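Local atomic coordinates of putative beta-glucosidase (Bifidobacterium adolescentis, PDB entry 5WAB), a protein that hydrolyses beta-glucosides as a family 3 glycoside hydrolase and may also release terminal arabinopyranose from ginsenoside Rb2. Residues L326-A330 with V483-K487; D402-L408 with N443-S449. One frame throughout, in Å; residues are numbered along the deposited sequence.

Interaction 1. Residues L326-A330 with V483-K487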
ATOM      1  N   LEU A 326      -0.781 -21.637 -18.854  1.00 31.75           N
ATOM      2  CA  LEU A 326       0.486 -21.149 -18.328  1.00 29.79           C
ATOM      3  C   LEU A 326       1.102 -22.205 -17.418  1.00 29.99           C
ATOM      4  O   LEU A 326       0.391 -22.812 -16.602  1.00 28.47           O
ATOM      5  CB  LEU A 326       0.296 -19.849 -17.546  1.00 26.93           C
ATOM      6  CG  LEU A 326      -0.040 -18.605 -18.368  1.00 25.45           C
ATOM      7  CD1 LEU A 326      -0.564 -17.508 -17.460  1.00 23.37           C
ATOM      8  CD2 LEU A 326       1.164 -18.113 -19.155  1.00 26.04           C
ATOM      9  N   PRO A 327       2.419 -22.450 -17.510  1.00 29.81           N
ATOM     10  CA  PRO A 327       3.392 -21.803 -18.399  1.00 29.23           C
ATOM     11  C   PRO A 327       3.345 -22.244 -19.860  1.00 30.70           C
ATOM     12  O   PRO A 327       2.851 -23.326 -20.186  1.00 29.96           O
ATOM     13  CB  PRO A 327       4.744 -22.207 -17.794  1.00 29.30           C
ATOM     14  CG  PRO A 327       4.441 -22.967 -16.542  1.00 28.77           C
ATOM     15  CD  PRO A 327       3.059 -23.475 -16.671  1.00 29.36           C
ATOM     16  N   VAL A 328       3.886 -21.387 -20.720  1.00 32.70           N
ATOM     17  CA  VAL A 328       4.002 -21.640 -22.151  1.00 36.41           C
ATOM     18  C   VAL A 328       5.301 -22.404 -22.392  1.00 40.58           C
ATOM     19  O   VAL A 328       6.316 -22.148 -21.735  1.00 41.08           O
ATOM     20  CB  VAL A 328       3.946 -20.315 -22.936  1.00 35.60           C
ATOM     21  CG1 VAL A 328       4.191 -20.542 -24.409  1.00 37.39           C
ATOM     22  CG2 VAL A 328       2.601 -19.649 -22.714  1.00 34.41           C
ATOM     23  N   ALA A 329       5.271 -23.344 -23.341  1.00 44.15           N
ATOM     24  CA  ALA A 329       6.378 -24.257 -23.616  1.00 48.44           C
ATOM     25  C   ALA A 329       7.626 -23.602 -24.200  1.00 50.51           C
ATOM     26  O   ALA A 329       8.553 -24.338 -24.562  1.00 53.00           O
ATOM     27  CB  ALA A 329       5.903 -25.360 -24.560  1.00 51.40           C
ATOM     28  N   ALA A 330       7.680 -22.278 -24.329  1.00 50.85           N
ATOM     29  CA  ALA A 330       8.861 -21.555 -24.809  1.00 53.82           C
ATOM     30  C   ALA A 330       9.277 -21.884 -26.245  1.00 56.56           C
ATOM     31  O   ALA A 330       9.868 -21.033 -26.920  1.00 58.03           O
ATOM     32  CB  ALA A 330      10.047 -21.801 -23.869  1.00 54.60           C
ATOM     33  N   VAL A 483       7.893 -15.534 -15.669  1.00 35.32           N
ATOM     34  CA  VAL A 483       6.666 -16.114 -15.137  1.00 34.60           C
ATOM     35  C   VAL A 483       5.887 -16.827 -16.235  1.00 35.99           C
ATOM     36  O   VAL A 483       5.472 -17.980 -16.075  1.00 37.65           O
ATOM     37  CB  VAL A 483       5.814 -15.027 -14.457  1.00 31.64           C
ATOM     38  CG1 VAL A 483       4.440 -15.578 -14.110  1.00 30.95           C
ATOM     39  CG2 VAL A 483       6.517 -14.502 -13.208  1.00 30.21           C
ATOM     40  N   ILE A 484       5.695 -16.151 -17.369  1.00 36.05           N
ATOM     41  CA  ILE A 484       4.874 -16.693 -18.447  1.00 36.24           C
ATOM     42  C   ILE A 484       5.498 -17.963 -19.013  1.00 38.85           C
ATOM     43  O   ILE A 484       4.789 -18.908 -19.384  1.00 41.74           O
ATOM     44  CB  ILE A 484       4.668 -15.621 -19.534  1.00 35.75           C
ATOM     45  CG1 ILE A 484       3.792 -14.487 -18.992  1.00 35.26           C
ATOM     46  CG2 ILE A 484       4.082 -16.224 -20.802  1.00 36.53           C
ATOM     47  CD1 ILE A 484       3.681 -13.295 -19.920  1.00 30.29           C
ATOM     48  N   PHE A 485       6.826 -18.021 -19.062  1.00 38.93           N
ATOM     49  CA  PHE A 485       7.520 -19.170 -19.622  1.00 39.44           C
ATOM     50  C   PHE A 485       8.051 -20.110 -18.553  1.00 38.56           C
ATOM     51  O   PHE A 485       8.839 -21.008 -18.864  1.00 38.60           O
ATOM     52  CB  PHE A 485       8.640 -18.709 -20.549  1.00 40.76           C
ATOM     53  CG  PHE A 485       8.135 -18.046 -21.791  1.00 41.30           C
ATOM     54  CD1 PHE A 485       7.751 -18.801 -22.885  1.00 42.52           C
ATOM     55  CD2 PHE A 485       8.001 -16.673 -21.851  1.00 40.77           C
ATOM     56  CE1 PHE A 485       7.267 -18.199 -24.025  1.00 42.58           C
ATOM     57  CE2 PHE A 485       7.516 -16.064 -22.987  1.00 40.98           C
ATOM     58  CZ  PHE A 485       7.150 -16.827 -24.078  1.00 41.83           C
ATOM     59  N   GLY A 486       7.647 -19.914 -17.302  1.00 37.54           N
ATOM     60  CA  GLY A 486       7.854 -20.920 -16.288  1.00 37.45           C
ATOM     61  C   GLY A 486       9.222 -20.948 -15.658  1.00 37.53           C
ATOM     62  O   GLY A 486       9.532 -21.908 -14.946  1.00 37.11           O
ATOM     63  N   LYS A 487      10.065 -19.946 -15.915  1.00 38.93           N
ATOM     64  CA  LYS A 487      11.320 -19.863 -15.177  1.00 40.85           C
ATOM     65  C   LYS A 487      11.062 -19.699 -13.686  1.00 39.33           C
ATOM     66  O   LYS A 487      11.846 -20.189 -12.866  1.00 39.62           O
ATOM     67  CB  LYS A 487      12.178 -18.711 -15.703  1.00 42.74           C
ATOM     68  CG  LYS A 487      12.626 -18.877 -17.157  1.00 45.53           C
ATOM     69  CD  LYS A 487      13.322 -20.222 -17.375  1.00 47.66           C
ATOM     70  CE  LYS A 487      13.875 -20.365 -18.790  1.00 49.36           C
ATOM     71  NZ  LYS A 487      12.825 -20.187 -19.833  1.00 50.27           N
TER

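Interaction 2. Residues D402-L408 with N443-S449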
ATOM      1  N   ASP A 402       0.271 -21.111 -31.562  1.00 63.78           N
ATOM      2  CA  ASP A 402      -0.104 -22.029 -30.494  1.00 65.46           C
ATOM      3  C   ASP A 402      -0.798 -21.281 -29.365  1.00 61.77           C
ATOM      4  O   ASP A 402      -1.893 -21.660 -28.931  1.00 62.47           O
ATOM      5  CB  ASP A 402       1.136 -22.751 -29.960  1.00 67.56           C
ATOM      6  CG  ASP A 402       1.749 -23.697 -30.974  1.00 72.59           C
ATOM      7  OD1 ASP A 402       1.008 -24.232 -31.829  1.00 76.82           O
ATOM      8  OD2 ASP A 402       2.976 -23.912 -30.901  1.00 73.79           O
ATOM      9  N   VAL A 403      -0.177 -20.207 -28.882  1.00 57.57           N
ATOM     10  CA  VAL A 403      -0.703 -19.416 -27.779  1.00 54.30           C
ATOM     11  C   VAL A 403      -0.603 -17.946 -28.163  1.00 51.27           C
ATOM     12  O   VAL A 403       0.370 -17.527 -28.797  1.00 50.60           O
ATOM     13  CB  VAL A 403       0.061 -19.683 -26.462  1.00 52.52           C
ATOM     14  CG1 VAL A 403      -0.606 -18.966 -25.297  1.00 49.87           C
ATOM     15  CG2 VAL A 403       0.155 -21.174 -26.182  1.00 54.71           C
ATOM     16  N   VAL A 404      -1.617 -17.168 -27.795  1.00 48.76           N
ATOM     17  CA  VAL A 404      -1.619 -15.728 -28.015  1.00 45.25           C
ATOM     18  C   VAL A 404      -1.522 -15.060 -26.650  1.00 41.31           C
ATOM     19  O   VAL A 404      -2.362 -15.291 -25.772  1.00 40.77           O
ATOM     20  CB  VAL A 404      -2.849 -15.257 -28.808  1.00 46.17           C
ATOM     21  CG1 VAL A 404      -4.111 -15.869 -28.273  1.00 47.58           C
ATOM     22  CG2 VAL A 404      -2.943 -13.736 -28.792  1.00 44.63           C
ATOM     23  N   LEU A 405      -0.476 -14.260 -26.468  1.00 38.87           N
ATOM     24  CA  LEU A 405      -0.279 -13.454 -25.266  1.00 35.73           C
ATOM     25  C   LEU A 405      -0.787 -12.049 -25.566  1.00 34.78           C
ATOM     26  O   LEU A 405      -0.124 -11.272 -26.256  1.00 32.17           O
ATOM     27  CB  LEU A 405       1.191 -13.450 -24.864  1.00 34.01           C
ATOM     28  CG  LEU A 405       1.778 -14.833 -24.579  1.00 34.29           C
ATOM     29  CD1 LEU A 405       3.259 -14.748 -24.234  1.00 34.03           C
ATOM     30  CD2 LEU A 405       0.995 -15.521 -23.470  1.00 34.52           C
ATOM     31  N   MET A 406      -1.975 -11.729 -25.058  1.00 34.17           N
ATOM     32  CA  MET A 406      -2.607 -10.442 -25.309  1.00 33.88           C
ATOM     33  C   MET A 406      -2.435  -9.541 -24.099  1.00 32.62           C
ATOM     34  O   MET A 406      -2.827  -9.907 -22.986  1.00 32.69           O
ATOM     35  CB  MET A 406      -4.090 -10.604 -25.619  1.00 35.80           C
ATOM     36  CG  MET A 406      -4.726  -9.314 -26.076  1.00 36.90           C
ATOM     37  SD  MET A 406      -6.366  -9.613 -26.714  1.00 39.53           S
ATOM     38  CE  MET A 406      -5.976 -10.851 -27.944  1.00 41.48           C
ATOM     39  N   PHE A 407      -1.871  -8.358 -24.324  1.00 32.04           N
ATOM     40  CA  PHE A 407      -1.556  -7.418 -23.251  1.00 30.63           C
ATOM     41  C   PHE A 407      -2.578  -6.288 -23.268  1.00 26.40           C
ATOM     42  O   PHE A 407      -2.601  -5.471 -24.196  1.00 26.90           O
ATOM     43  CB  PHE A 407      -0.130  -6.897 -23.405  1.00 31.26           C
ATOM     44  CG  PHE A 407       0.920  -7.922 -23.079  1.00 31.32           C
ATOM     45  CD1 PHE A 407       1.174  -8.975 -23.946  1.00 33.24           C
ATOM     46  CD2 PHE A 407       1.652  -7.834 -21.912  1.00 29.70           C
ATOM     47  CE1 PHE A 407       2.135  -9.920 -23.655  1.00 33.40           C
ATOM     48  CE2 PHE A 407       2.621  -8.779 -21.613  1.00 31.34           C
ATOM     49  CZ  PHE A 407       2.859  -9.821 -22.485  1.00 33.05           C
ATOM     50  N   LEU A 408      -3.425  -6.248 -22.248  1.00 25.60           N
ATOM     51  CA  LEU A 408      -4.495  -5.273 -22.131  1.00 25.26           C
ATOM     52  C   LEU A 408      -4.311  -4.451 -20.857  1.00 25.57           C
ATOM     53  O   LEU A 408      -3.433  -4.723 -20.029  1.00 24.01           O
ATOM     54  CB  LEU A 408      -5.847  -5.981 -22.131  1.00 27.41           C
ATOM     55  CG  LEU A 408      -5.998  -7.006 -23.256  1.00 29.04           C
ATOM     56  CD1 LEU A 408      -7.291  -7.807 -23.111  1.00 29.37           C
ATOM     57  CD2 LEU A 408      -5.922  -6.310 -24.611  1.00 28.32           C
ATOM     58  N   ASN A 443      -6.919 -20.181 -27.201  1.00 54.07           N
ATOM     59  CA  ASN A 443      -5.776 -20.299 -26.295  1.00 51.57           C
ATOM     60  C   ASN A 443      -5.188 -18.907 -26.100  1.00 47.78           C
ATOM     61  O   ASN A 443      -4.159 -18.541 -26.674  1.00 47.48           O
ATOM     62  CB  ASN A 443      -4.746 -21.272 -26.848  1.00 52.90           C
ATOM     63  CG  ASN A 443      -5.230 -22.699 -26.822  1.00 56.29           C
ATOM     64  OD1 ASN A 443      -5.898 -23.120 -25.878  1.00 56.82           O
ATOM     65  ND2 ASN A 443      -4.912 -23.452 -27.868  1.00 59.21           N
ATOM     66  N   ILE A 444      -5.865 -18.122 -25.266  1.00 44.43           N
ATOM     67  CA  ILE A 444      -5.514 -16.730 -25.019  1.00 41.21           C
ATOM     68  C   ILE A 444      -5.061 -16.584 -23.573  1.00 38.51           C
ATOM     69  O   ILE A 444      -5.713 -17.097 -22.656  1.00 36.81           O
ATOM     70  CB  ILE A 444      -6.698 -15.793 -25.307  1.00 39.91           C
ATOM     71  CG1 ILE A 444      -7.183 -15.971 -26.745  1.00 40.47           C
ATOM     72  CG2 ILE A 444      -6.297 -14.352 -25.051  1.00 37.50           C
ATOM     73  CD1 ILE A 444      -8.276 -15.024 -27.148  1.00 39.77           C
ATOM     74  N   VAL A 445      -3.931 -15.912 -23.374  1.00 35.24           N
ATOM     75  CA  VAL A 445      -3.517 -15.429 -22.062  1.00 35.41           C
ATOM     76  C   VAL A 445      -3.550 -13.907 -22.101  1.00 34.90           C
ATOM     77  O   VAL A 445      -2.882 -13.285 -22.937  1.00 31.45           O
ATOM     78  CB  VAL A 445      -2.124 -15.941 -21.665  1.00 35.32           C
ATOM     79  CG1 VAL A 445      -1.790 -15.492 -20.254  1.00 33.58           C
ATOM     80  CG2 VAL A 445      -2.056 -17.454 -21.764  1.00 37.28           C
ATOM     81  N   VAL A 446      -4.335 -13.311 -21.210  1.00 28.76           N
ATOM     82  CA  VAL A 446      -4.426 -11.863 -21.076  1.00 28.08           C
ATOM     83  C   VAL A 446      -3.539 -11.425 -19.915  1.00 27.33           C
ATOM     84  O   VAL A 446      -3.669 -11.941 -18.799  1.00 27.29           O
ATOM     85  CB  VAL A 446      -5.882 -11.417 -20.871  1.00 28.27           C
ATOM     86  CG1 VAL A 446      -5.945  -9.964 -20.421  1.00 27.28           C
ATOM     87  CG2 VAL A 446      -6.668 -11.613 -22.154  1.00 29.70           C
ATOM     88  N   VAL A 447      -2.619 -10.500 -20.181  1.00 27.80           N
ATOM     89  CA  VAL A 447      -1.789  -9.870 -19.153  1.00 27.25           C
ATOM     90  C   VAL A 447      -2.272  -8.439 -18.958  1.00 27.21           C
ATOM     91  O   VAL A 447      -2.317  -7.660 -19.918  1.00 27.66           O
ATOM     92  CB  VAL A 447      -0.298  -9.897 -19.529  1.00 27.97           C
ATOM     93  CG1 VAL A 447       0.535  -9.252 -18.430  1.00 27.16           C
ATOM     94  CG2 VAL A 447       0.159 -11.325 -19.801  1.00 28.22           C
ATOM     95  N   LEU A 448      -2.589  -8.082 -17.714  1.00 26.17           N
ATOM     96  CA  LEU A 448      -3.199  -6.798 -17.387  1.00 26.08           C
ATOM     97  C   LEU A 448      -2.166  -5.793 -16.886  1.00 26.93           C
ATOM     98  O   LEU A 448      -1.318  -6.119 -16.051  1.00 26.34           O
ATOM     99  CB  LEU A 448      -4.283  -6.976 -16.321  1.00 25.22           C
ATOM    100  CG  LEU A 448      -5.555  -7.732 -16.706  1.00 25.38           C
ATOM    101  CD1 LEU A 448      -6.410  -7.991 -15.476  1.00 24.57           C
ATOM    102  CD2 LEU A 448      -6.344  -6.953 -17.744  1.00 26.01           C
ATOM    103  N   SER A 449      -2.264  -4.561 -17.390  1.00 27.89           N
ATOM    104  CA  SER A 449      -1.472  -3.425 -16.928  1.00 26.72           C
ATOM    105  C   SER A 449      -2.431  -2.370 -16.395  1.00 27.04           C
ATOM    106  O   SER A 449      -3.239  -1.822 -17.154  1.00 28.06           O
ATOM    107  CB  SER A 449      -0.625  -2.836 -18.059  1.00 27.29           C
ATOM    108  OG  SER A 449       0.339  -3.756 -18.526  1.00 29.00           O
TER

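Interaction 1. Residues L326-A330 with V483-K487
The carbonyl oxygen of Ile484, in the last turn of its helix, receives the backbone N-H of Val328: Ile484 O lies 3.0 Å from Val328 N, and the N-H points at it almost straight, at 170°. The same oxygen meets a second, weaker donor, the CA-H of Pro327, with Pro327 CA 3.4 Å from Ile484 O. The peptide bond before Pro327 is cis, and the proline ring is set over the turn that follows the helix, Pro327 CB packing 3.7 Å from Gly486 CA. Gly486 has positive phi, and a CB modelled there would run into Pro327 CB, so both backbone shape and close fit suit a residue without a side chain; its N-H returns to Val483 O. On the apolar side, Ile484 CG2 is turned anti to the backbone N and reaches Leu326 CD2 at 3.8 Å, with Val328 CG2 a little farther off. Phe485, the first residue to leave the helical conformation, lays its ring alongside Val328, whose CG1 is 3.9 Å from Phe485 CE1. Farther along the loop, Ala330 CA comes to the same CD1-CE1 portion of the ring, 3.5 Å from Phe485 CD1, while Ala330 N sits at the ring edge. An alanine in place of Phe485 would probably leave Val328 CG1 and the Ala330 backbone without their apolar partner and open a gap beneath the loop. The contact thus fastens the loop between strands 317-321 and 334-337 to the C-terminal end of helix 476-484. Phe362 and Leu366 of helix 362-368 pack on Ile484 and Phe485 respectively, Tyr548 touches Leu326 and Pro327, and strand 444-449 lies against Leu326 and Ile484.

Interaction 2. Residues D402-L408 with N443-S449
Phe407 carries CG anti to its carbonyl carbon (chi1 -72°), while Val447 holds CG1 anti to the backbone N, and these settings bring the valine over one face of the ring. The contact is a CH-pi interaction: Val447 CB stands 4.0 Å from the centroid of the Phe407 ring, 27° off its normal, and the two side chains run side by side in the same direction. Leu405 and Val445 repeat the pairing on the same face of the sheet, with Leu405 CD2 3.6 Å from Val445 CB. On the face that bears Val404, Met406 and Leu408, Val404 and Ile444 still run side by side, but Leu408 reaches back to Val446, the partner of Met406, and crosses it at about a right angle, Leu408 CD1 lying 3.7 Å from Val446 CG1. Strands 403-409 and 444-449 are parallel neighbours in a beta-alpha-beta unit whose connecting helix, 428-438, covers this second face through Leu434 and Val437 on Ile444. Six backbone hydrogen bonds zip the strands together, alternating in direction as a parallel ladder does. The one from Val445 N to Val404 O is 2.9 Å and nearly straight; at the far end, Ser449 N also reaches Leu408 O at 2.9 Å, but the N-H there is bent to 148°. CA-H groups fill in beside the N-H donors, such as Val446 CA, 3.2 Å from Met406 O. On its other edge strand 403-409 bonds to Ala335 and Ile337 of strand 334-337, so it lies inside the sheet. On the side of the sheet bearing Phe407 and Val447, Leu480 of helix 476-484 touches both, and the Phe362 ring meets that of Phe407.

From the N terminus, the chain first lays down 326-330, in the loop after strand 317-321. It then passes through 402-408 and 443-449, whose pairing closes the short loop of interaction 2 across 34 intervening residues. Only afterwards does it reach 483-487, where interaction 1 closes a loop of 152 residues, so interaction 2 is nested inside it. Both lie in the family 3 C-terminal domain, their centres about 12 Å apart. They meet directly: Leu326 CD1 packs on Val445 CG1 at 3.7 Å, and Ile484 touches both Leu405, through CG2 on Leu405 CD1, and Val447. Loop and helix end therefore lie against the sheet face that bears Leu405, Val445 and Val447.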